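PDB 4RXT: sugar ABC transporter from Agrobacterium radiobacter, which binds the pyranose form of arabinose in a cleft between its two lobes and probably delivers sugar to an ABC transporter for uptake. Local coordinates for residues V5-I10 with T259-S264; K166-K171 with T189-I194. All coordinates share one frame; numbering follows the deposited sequence.

Contact 1: residues V5-I10 with T259-S264; sequences VTIPII and TALAVS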
ATOM      1  N   VAL A   5       7.606  21.609  18.520  1.00 19.75           N
ATOM      2  CA  VAL A   5       8.149  21.402  17.200  1.00 18.49           C
ATOM      3  C   VAL A   5       7.060  21.008  16.222  1.00 17.97           C
ATOM      4  O   VAL A   5       5.949  20.596  16.597  1.00 16.66           O
ATOM      5  CB  VAL A   5       9.341  20.410  17.184  1.00 21.86           C
ATOM      6  CG1 VAL A   5      10.459  20.904  18.100  1.00 23.64           C
ATOM      7  CG2 VAL A   5       8.883  19.009  17.524  1.00 20.25           C
ATOM      8  N   THR A   6       7.374  21.256  14.958  1.00 15.84           N
ATOM      9  CA  THR A   6       6.533  20.908  13.824  1.00 17.29           C
ATOM     10  C   THR A   6       7.160  19.756  13.043  1.00 14.33           C
ATOM     11  O   THR A   6       8.333  19.792  12.657  1.00 14.33           O
ATOM     12  CB  THR A   6       6.289  22.119  12.887  1.00 17.45           C
ATOM     13  OG1 THR A   6       5.688  23.198  13.633  1.00 20.76           O
ATOM     14  CG2 THR A   6       5.394  21.727  11.730  1.00 15.69           C
ATOM     15  N   ILE A   7       6.361  18.719  12.829  1.00 15.83           N
ATOM     16  CA  ILE A   7       6.743  17.538  12.032  1.00 13.46           C
ATOM     17  C   ILE A   7       5.600  17.231  11.054  1.00 12.67           C
ATOM     18  O   ILE A   7       4.641  16.549  11.408  1.00 14.78           O
ATOM     19  CB  ILE A   7       7.096  16.316  12.934  1.00 16.22           C
ATOM     20  CG1 ILE A   7       8.205  16.699  13.907  1.00 16.07           C
ATOM     21  CG2 ILE A   7       7.503  15.142  12.047  1.00 13.40           C
ATOM     22  CD1 ILE A   7       8.595  15.616  14.893  1.00 16.54           C
ATOM     23  N   PRO A   8       5.678  17.792   9.837  1.00 12.99           N
ATOM     24  CA  PRO A   8       4.721  17.453   8.810  1.00 12.49           C
ATOM     25  C   PRO A   8       4.786  15.989   8.402  1.00 13.05           C
ATOM     26  O   PRO A   8       5.855  15.364   8.441  1.00 16.36           O
ATOM     27  CB  PRO A   8       5.121  18.323   7.618  1.00 16.22           C
ATOM     28  CG  PRO A   8       6.028  19.355   8.171  1.00 19.28           C
ATOM     29  CD  PRO A   8       6.699  18.703   9.320  1.00 14.93           C
ATOM     30  N   ILE A   9       3.642  15.483   7.981  1.00 13.02           N
ATOM     31  CA  ILE A   9       3.551  14.183   7.313  1.00 13.52           C
ATOM     32  C   ILE A   9       2.996  14.413   5.908  1.00 11.37           C
ATOM     33  O   ILE A   9       1.992  15.133   5.728  1.00 13.53           O
ATOM     34  CB  ILE A   9       2.676  13.151   8.086  1.00 12.94           C
ATOM     35  CG1 ILE A   9       2.762  11.778   7.397  1.00 15.65           C
ATOM     36  CG2 ILE A   9       1.243  13.658   8.352  1.00 15.38           C
ATOM     37  CD1 ILE A   9       2.347  10.632   8.309  1.00 17.17           C
ATOM     38  N   ILE A  10       3.682  13.814   4.938  1.00 13.03           N
ATOM     39  CA  ILE A  10       3.345  13.959   3.532  1.00 10.87           C
ATOM     40  C   ILE A  10       2.984  12.586   3.017  1.00 13.10           C
ATOM     41  O   ILE A  10       3.823  11.697   2.917  1.00 12.89           O
ATOM     42  CB  ILE A  10       4.530  14.532   2.703  1.00 13.66           C
ATOM     43  CG1 ILE A  10       4.991  15.864   3.295  1.00 15.63           C
ATOM     44  CG2 ILE A  10       4.133  14.685   1.226  1.00 13.60           C
ATOM     45  CD1 ILE A  10       6.295  16.373   2.726  1.00 14.98           C
ATOM     46  N   THR A 259       8.943   8.407  15.861  1.00 13.43           N
ATOM     47  CA  THR A 259      10.345   8.261  15.434  1.00 12.51           C
ATOM     48  C   THR A 259      10.961   9.562  14.982  1.00 13.24           C
ATOM     49  O   THR A 259      12.076   9.880  15.359  1.00 14.26           O
ATOM     50  CB  THR A 259      10.440   7.227  14.301  1.00 14.26           C
ATOM     51  OG1 THR A 259       9.923   5.969  14.776  1.00 18.71           O
ATOM     52  CG2 THR A 259      11.866   7.093  13.791  1.00 15.28           C
ATOM     53  N   ALA A 260      10.213  10.336  14.201  1.00 13.41           N
ATOM     54  CA  ALA A 260      10.703  11.626  13.742  1.00 14.37           C
ATOM     55  C   ALA A 260      10.984  12.559  14.933  1.00 13.38           C
ATOM     56  O   ALA A 260      11.985  13.258  14.932  1.00 18.22           O
ATOM     57  CB  ALA A 260       9.716  12.288  12.782  1.00 15.13           C
ATOM     58  N   LEU A 261      10.087  12.586  15.924  1.00 13.14           N
ATOM     59  CA  LEU A 261      10.353  13.351  17.116  1.00 15.12           C
ATOM     60  C   LEU A 261      11.668  12.943  17.795  1.00 13.80           C
ATOM     61  O   LEU A 261      12.460  13.780  18.221  1.00 16.74           O
ATOM     62  CB  LEU A 261       9.173  13.242  18.093  1.00 16.49           C
ATOM     63  CG  LEU A 261       9.316  14.034  19.403  1.00 16.00           C
ATOM     64  CD1 LEU A 261       9.487  15.539  19.177  1.00 19.66           C
ATOM     65  CD2 LEU A 261       8.142  13.774  20.332  1.00 17.66           C
ATOM     66  N   ALA A 262      11.861  11.642  17.948  1.00 16.30           N
ATOM     67  CA  ALA A 262      13.060  11.174  18.604  1.00 14.90           C
ATOM     68  C   ALA A 262      14.324  11.590  17.821  1.00 15.28           C
ATOM     69  O   ALA A 262      15.326  12.066  18.405  1.00 16.50           O
ATOM     70  CB  ALA A 262      13.016   9.650  18.772  1.00 17.68           C
ATOM     71  N   VAL A 263      14.256  11.458  16.494  1.00 15.01           N
ATOM     72  CA  VAL A 263      15.375  11.889  15.644  1.00 17.46           C
ATOM     73  C   VAL A 263      15.670  13.406  15.807  1.00 16.76           C
ATOM     74  O   VAL A 263      16.839  13.818  15.885  1.00 19.10           O
ATOM     75  CB  VAL A 263      15.111  11.537  14.172  1.00 20.95           C
ATOM     76  CG1 VAL A 263      16.113  12.227  13.272  1.00 23.39           C
ATOM     77  CG2 VAL A 263      15.122  10.023  13.960  1.00 17.01           C
ATOM     78  N   SER A 264      14.602  14.217  15.852  1.00 15.43           N
ATOM     79  CA  SER A 264      14.704  15.663  16.046  1.00 18.59           C
ATOM     80  C   SER A 264      15.370  16.050  17.363  1.00 18.31           C
ATOM     81  O   SER A 264      15.917  17.144  17.480  1.00 23.34           O
ATOM     82  CB  SER A 264      13.329  16.331  15.968  1.00 19.45           C
ATOM     83  OG  SER A 264      12.589  16.193  17.166  1.00 22.75           O
TER

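Contact 2: residues K166-K171 with T189-I194; sequences KVVADK and TANPKI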
ATOM      1  N   LYS A 166      -0.311 -19.620 -14.813  1.00 13.51           N
ATOM      2  CA  LYS A 166       0.331 -18.932 -15.918  1.00 14.16           C
ATOM      3  C   LYS A 166      -0.076 -17.451 -15.815  1.00 15.34           C
ATOM      4  O   LYS A 166      -1.255 -17.135 -15.849  1.00 13.81           O
ATOM      5  CB  LYS A 166      -0.118 -19.550 -17.250  1.00 16.81           C
ATOM      6  CG  LYS A 166       0.426 -18.835 -18.500  1.00 18.70           C
ATOM      7  CD  LYS A 166      -0.024 -19.442 -19.826  1.00 28.47           C
ATOM      8  CE  LYS A 166       0.917 -19.013 -20.942  1.00 43.39           C
ATOM      9  NZ  LYS A 166       0.318 -19.140 -22.297  1.00 47.70           N
ATOM     10  N   VAL A 167       0.910 -16.557 -15.724  1.00 14.27           N
ATOM     11  CA  VAL A 167       0.665 -15.130 -15.744  1.00 14.02           C
ATOM     12  C   VAL A 167       0.451 -14.674 -17.176  1.00 13.22           C
ATOM     13  O   VAL A 167       1.390 -14.641 -17.996  1.00 22.50           O
ATOM     14  CB  VAL A 167       1.767 -14.325 -15.031  1.00 18.21           C
ATOM     15  CG1 VAL A 167       1.370 -12.870 -14.913  1.00 18.08           C
ATOM     16  CG2 VAL A 167       2.023 -14.868 -13.640  1.00 17.62           C
ATOM     17  N   VAL A 168      -0.789 -14.337 -17.499  1.00 14.03           N
ATOM     18  CA  VAL A 168      -1.193 -13.972 -18.847  1.00 15.94           C
ATOM     19  C   VAL A 168      -1.377 -12.475 -19.065  1.00 15.25           C
ATOM     20  O   VAL A 168      -1.509 -12.035 -20.186  1.00 20.02           O
ATOM     21  CB  VAL A 168      -2.439 -14.755 -19.334  1.00 14.11           C
ATOM     22  CG1 VAL A 168      -2.199 -16.249 -19.232  1.00 19.95           C
ATOM     23  CG2 VAL A 168      -3.689 -14.395 -18.533  1.00 15.96           C
ATOM     24  N   ALA A 169      -1.402 -11.699 -17.990  1.00 11.50           N
ATOM     25  CA  ALA A 169      -1.452 -10.231 -18.107  1.00 12.68           C
ATOM     26  C   ALA A 169      -0.835  -9.601 -16.879  1.00 12.58           C
ATOM     27  O   ALA A 169      -0.950 -10.129 -15.750  1.00 14.03           O
ATOM     28  CB  ALA A 169      -2.853  -9.709 -18.342  1.00 16.86           C
ATOM     29  N   ASP A 170      -0.160  -8.475 -17.121  1.00 13.06           N
ATOM     30  CA  ASP A 170       0.541  -7.733 -16.079  1.00 13.42           C
ATOM     31  C   ASP A 170       0.277  -6.281 -16.419  1.00 12.89           C
ATOM     32  O   ASP A 170       0.918  -5.737 -17.292  1.00 16.25           O
ATOM     33  CB  ASP A 170       1.999  -8.145 -16.161  1.00 17.92           C
ATOM     34  CG  ASP A 170       2.921  -7.471 -15.172  1.00 27.98           C
ATOM     35  OD1 ASP A 170       2.580  -6.516 -14.460  1.00 27.37           O
ATOM     36  OD2 ASP A 170       4.088  -7.919 -15.153  1.00 57.21           O
ATOM     37  N   LYS A 171      -0.764  -5.706 -15.811  1.00 14.23           N
ATOM     38  CA  LYS A 171      -1.330  -4.436 -16.278  1.00 12.82           C
ATOM     39  C   LYS A 171      -1.169  -3.353 -15.231  1.00 11.00           C
ATOM     40  O   LYS A 171      -1.125  -3.645 -14.011  1.00 13.37           O
ATOM     41  CB  LYS A 171      -2.827  -4.587 -16.600  1.00 17.91           C
ATOM     42  CG  LYS A 171      -3.094  -5.410 -17.829  1.00 22.54           C
ATOM     43  CD  LYS A 171      -2.836  -4.516 -19.020  1.00 38.94           C
ATOM     44  CE  LYS A 171      -3.387  -5.052 -20.320  1.00 44.06           C
ATOM     45  NZ  LYS A 171      -2.456  -4.594 -21.383  1.00 52.32           N
ATOM     46  N   THR A 189     -13.104 -10.493 -20.581  1.00 20.52           N
ATOM     47  CA  THR A 189     -13.982 -10.705 -21.718  1.00 25.65           C
ATOM     48  C   THR A 189     -13.108 -11.270 -22.855  1.00 36.44           C
ATOM     49  O   THR A 189     -13.518 -12.168 -23.614  1.00 34.00           O
ATOM     50  CB  THR A 189     -14.770  -9.426 -22.108  1.00 26.43           C
ATOM     51  OG1 THR A 189     -13.878  -8.384 -22.499  1.00 40.73           O
ATOM     52  CG2 THR A 189     -15.612  -8.983 -20.950  1.00 20.50           C
ATOM     53  N   ALA A 190     -11.873 -10.778 -22.923  1.00 23.65           N
ATOM     54  CA  ALA A 190     -10.889 -11.193 -23.928  1.00 33.07           C
ATOM     55  C   ALA A 190     -10.241 -12.561 -23.678  1.00 35.76           C
ATOM     56  O   ALA A 190     -10.049 -13.337 -24.636  1.00 36.03           O
ATOM     57  CB  ALA A 190      -9.779 -10.161 -24.031  1.00 29.26           C
ATOM     58  N   ASN A 191      -9.826 -12.810 -22.432  1.00 24.26           N
ATOM     59  CA  ASN A 191      -9.321 -14.128 -22.052  1.00 20.56           C
ATOM     60  C   ASN A 191     -10.209 -14.775 -21.011  1.00 15.06           C
ATOM     61  O   ASN A 191      -9.946 -14.673 -19.802  1.00 15.16           O
ATOM     62  CB  ASN A 191      -7.891 -14.126 -21.543  1.00 26.43           C
ATOM     63  CG  ASN A 191      -7.341 -15.569 -21.379  1.00 32.12           C
ATOM     64  OD1 ASN A 191      -8.086 -16.548 -21.588  1.00 24.53           O
ATOM     65  ND2 ASN A 191      -6.052 -15.708 -21.018  1.00 36.08           N
ATOM     66  N   PRO A 192     -11.260 -15.488 -21.473  1.00 20.57           N
ATOM     67  CA  PRO A 192     -12.165 -16.107 -20.515  1.00 20.62           C
ATOM     68  C   PRO A 192     -11.551 -17.265 -19.674  1.00 19.60           C
ATOM     69  O   PRO A 192     -12.198 -17.766 -18.744  1.00 18.73           O
ATOM     70  CB  PRO A 192     -13.308 -16.623 -21.412  1.00 23.38           C
ATOM     71  CG  PRO A 192     -12.669 -16.822 -22.750  1.00 31.64           C
ATOM     72  CD  PRO A 192     -11.757 -15.640 -22.863  1.00 23.75           C
ATOM     73  N   LYS A 193     -10.311 -17.656 -19.974  1.00 17.43           N
ATOM     74  CA  LYS A 193      -9.594 -18.637 -19.143  1.00 13.48           C
ATOM     75  C   LYS A 193      -9.061 -18.066 -17.809  1.00 15.39           C
ATOM     76  O   LYS A 193      -8.585 -18.815 -16.957  1.00 17.02           O
ATOM     77  CB  LYS A 193      -8.434 -19.253 -19.905  1.00 17.99           C
ATOM     78  CG  LYS A 193      -8.846 -20.052 -21.128  1.00 15.55           C
ATOM     79  CD  LYS A 193      -7.595 -20.573 -21.848  1.00 17.67           C
ATOM     80  CE  LYS A 193      -7.967 -21.389 -23.085  1.00 19.76           C
ATOM     81  NZ  LYS A 193      -6.762 -22.045 -23.627  1.00 24.50           N
ATOM     82  N   ILE A 194      -9.140 -16.751 -17.611  1.00 13.75           N
ATOM     83  CA  ILE A 194      -8.572 -16.161 -16.387  1.00 13.99           C
ATOM     84  C   ILE A 194      -9.355 -16.688 -15.171  1.00 14.95           C
ATOM     85  O   ILE A 194     -10.591 -16.634 -15.170  1.00 18.59           O
ATOM     86  CB  ILE A 194      -8.588 -14.637 -16.439  1.00 13.66           C
ATOM     87  CG1 ILE A 194      -7.526 -14.151 -17.445  1.00 14.21           C
ATOM     88  CG2 ILE A 194      -8.327 -14.052 -15.045  1.00 14.16           C
ATOM     89  CD1 ILE A 194      -7.749 -12.716 -17.900  1.00 18.49           C
TER

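Contact 1: residues V5-I10 with T259-S264
Ile7 reaches across to helix 249-264 and lays both arms of its side chain on the backbone and CB atoms of one turn. The longer arm makes the closer approach. With chi1 at -56° CG1 lies anti to the carbonyl carbon, and the extended chi2 of 177° carries CD1 straight out to the helix, where it stops 3.5 Å from Leu261 N and 4.0 Å from Leu261 CB. This is a methyl resting on the helix surface; the amide it touches forms no hydrogen bond with segment 5-10. The shorter branch, CG2, sits 3.7 Å from Ala260 CB, so the two arms take Ala260 and Leu261 side by side. At Ala260 the side chain is one methyl, which lets the isoleucine come in close, with the CA atoms of Ile7 and Ala260 7.3 Å apart.

Two residues earlier, Val5 adds a second, looser touch at the partly exposed margin: its CG2 meets Leu261 CD1 at 3.9 Å, the two side chains crossing at about a right angle. On the helix, Ser264 OG turns back to donate to Leu261 O at 2.6 Å, a bond that stays within the last turn. No hydrogen bond joins the two segments; the contacts between side chains are all apolar.

In the fold, the contact joins the lead-in to strand 9-11 to the C-terminal end of helix 249-264. Ala260 also packs on Val67 of strand 66-68, Leu261 on Leu33 of helix 17-33, while backbone bonds from Val5 and Ile7 to Lys36 tie the lead-in to the approach to strand 39-41.

Contact 2: residues K166-K171 with T189-I194
This is a small van der Waals contact, a valine methyl against an amide and an isoleucine, between an edge strand and the turn that leads out of a helix: strand 165-172, outermost in its sheet, meets the link between helix 177-190 and strand 194-199. Val168 supplies nearly all of the strand side and is its one residue in contact. Its CG2 methyl, placed between the backbone N and the carbonyl carbon by chi1 -55°, meets two neighbours: Asn191 ND2 at 3.7 Å, and Ile194 CG1 at 4.0 Å. The valine and the asparagine cross at about a right angle, and the amide nitrogen also passes 4.1 Å from Val168 CB.

Asn191 is the first residue to leave the helix, and it shapes what follows. Its OD1 accepts from Lys193 N at 3.0 Å, closing an Asx turn, although the donor stands above the carbonyl plane, 47° out of it. Ile194 N bonds to Asn191 O at 3.1 Å across a type I turn. Ile194, buried, leans on Leu187 of helix 177-190 as well as on Val168.

The other end of the amide has its own partner, since Asn191 ND2 donates to Asp134 OD2 on strand 133-139, next to strand 165-172 in the sheet. Both ends of the carboxamide are thus bonded, which fixes its rotation, and Val168 meets a group already held by others: across the two segments no polar bond forms.

Contact 1 and contact 2 lie on opposite sides of the chain's centre, their centres 45 Å apart and their nearest atoms about 23 Å apart. Each belongs to a different sheet: 5-10 leads into the six-stranded parallel sheet that includes strand 9-11, whereas 166-171 lies in the mixed sheet, and 189-194 leads from helix 177-190 toward its strand 194-199. Along the chain the order is 5-10, 166-171, 189-194, 259-264, so contact 1 brings the start of the chain together with a helix reached after the chain has passed through the other lobe. That return is how the two-lobed periplasmic binding protein fold is built. Neither contact touches the arabinose site.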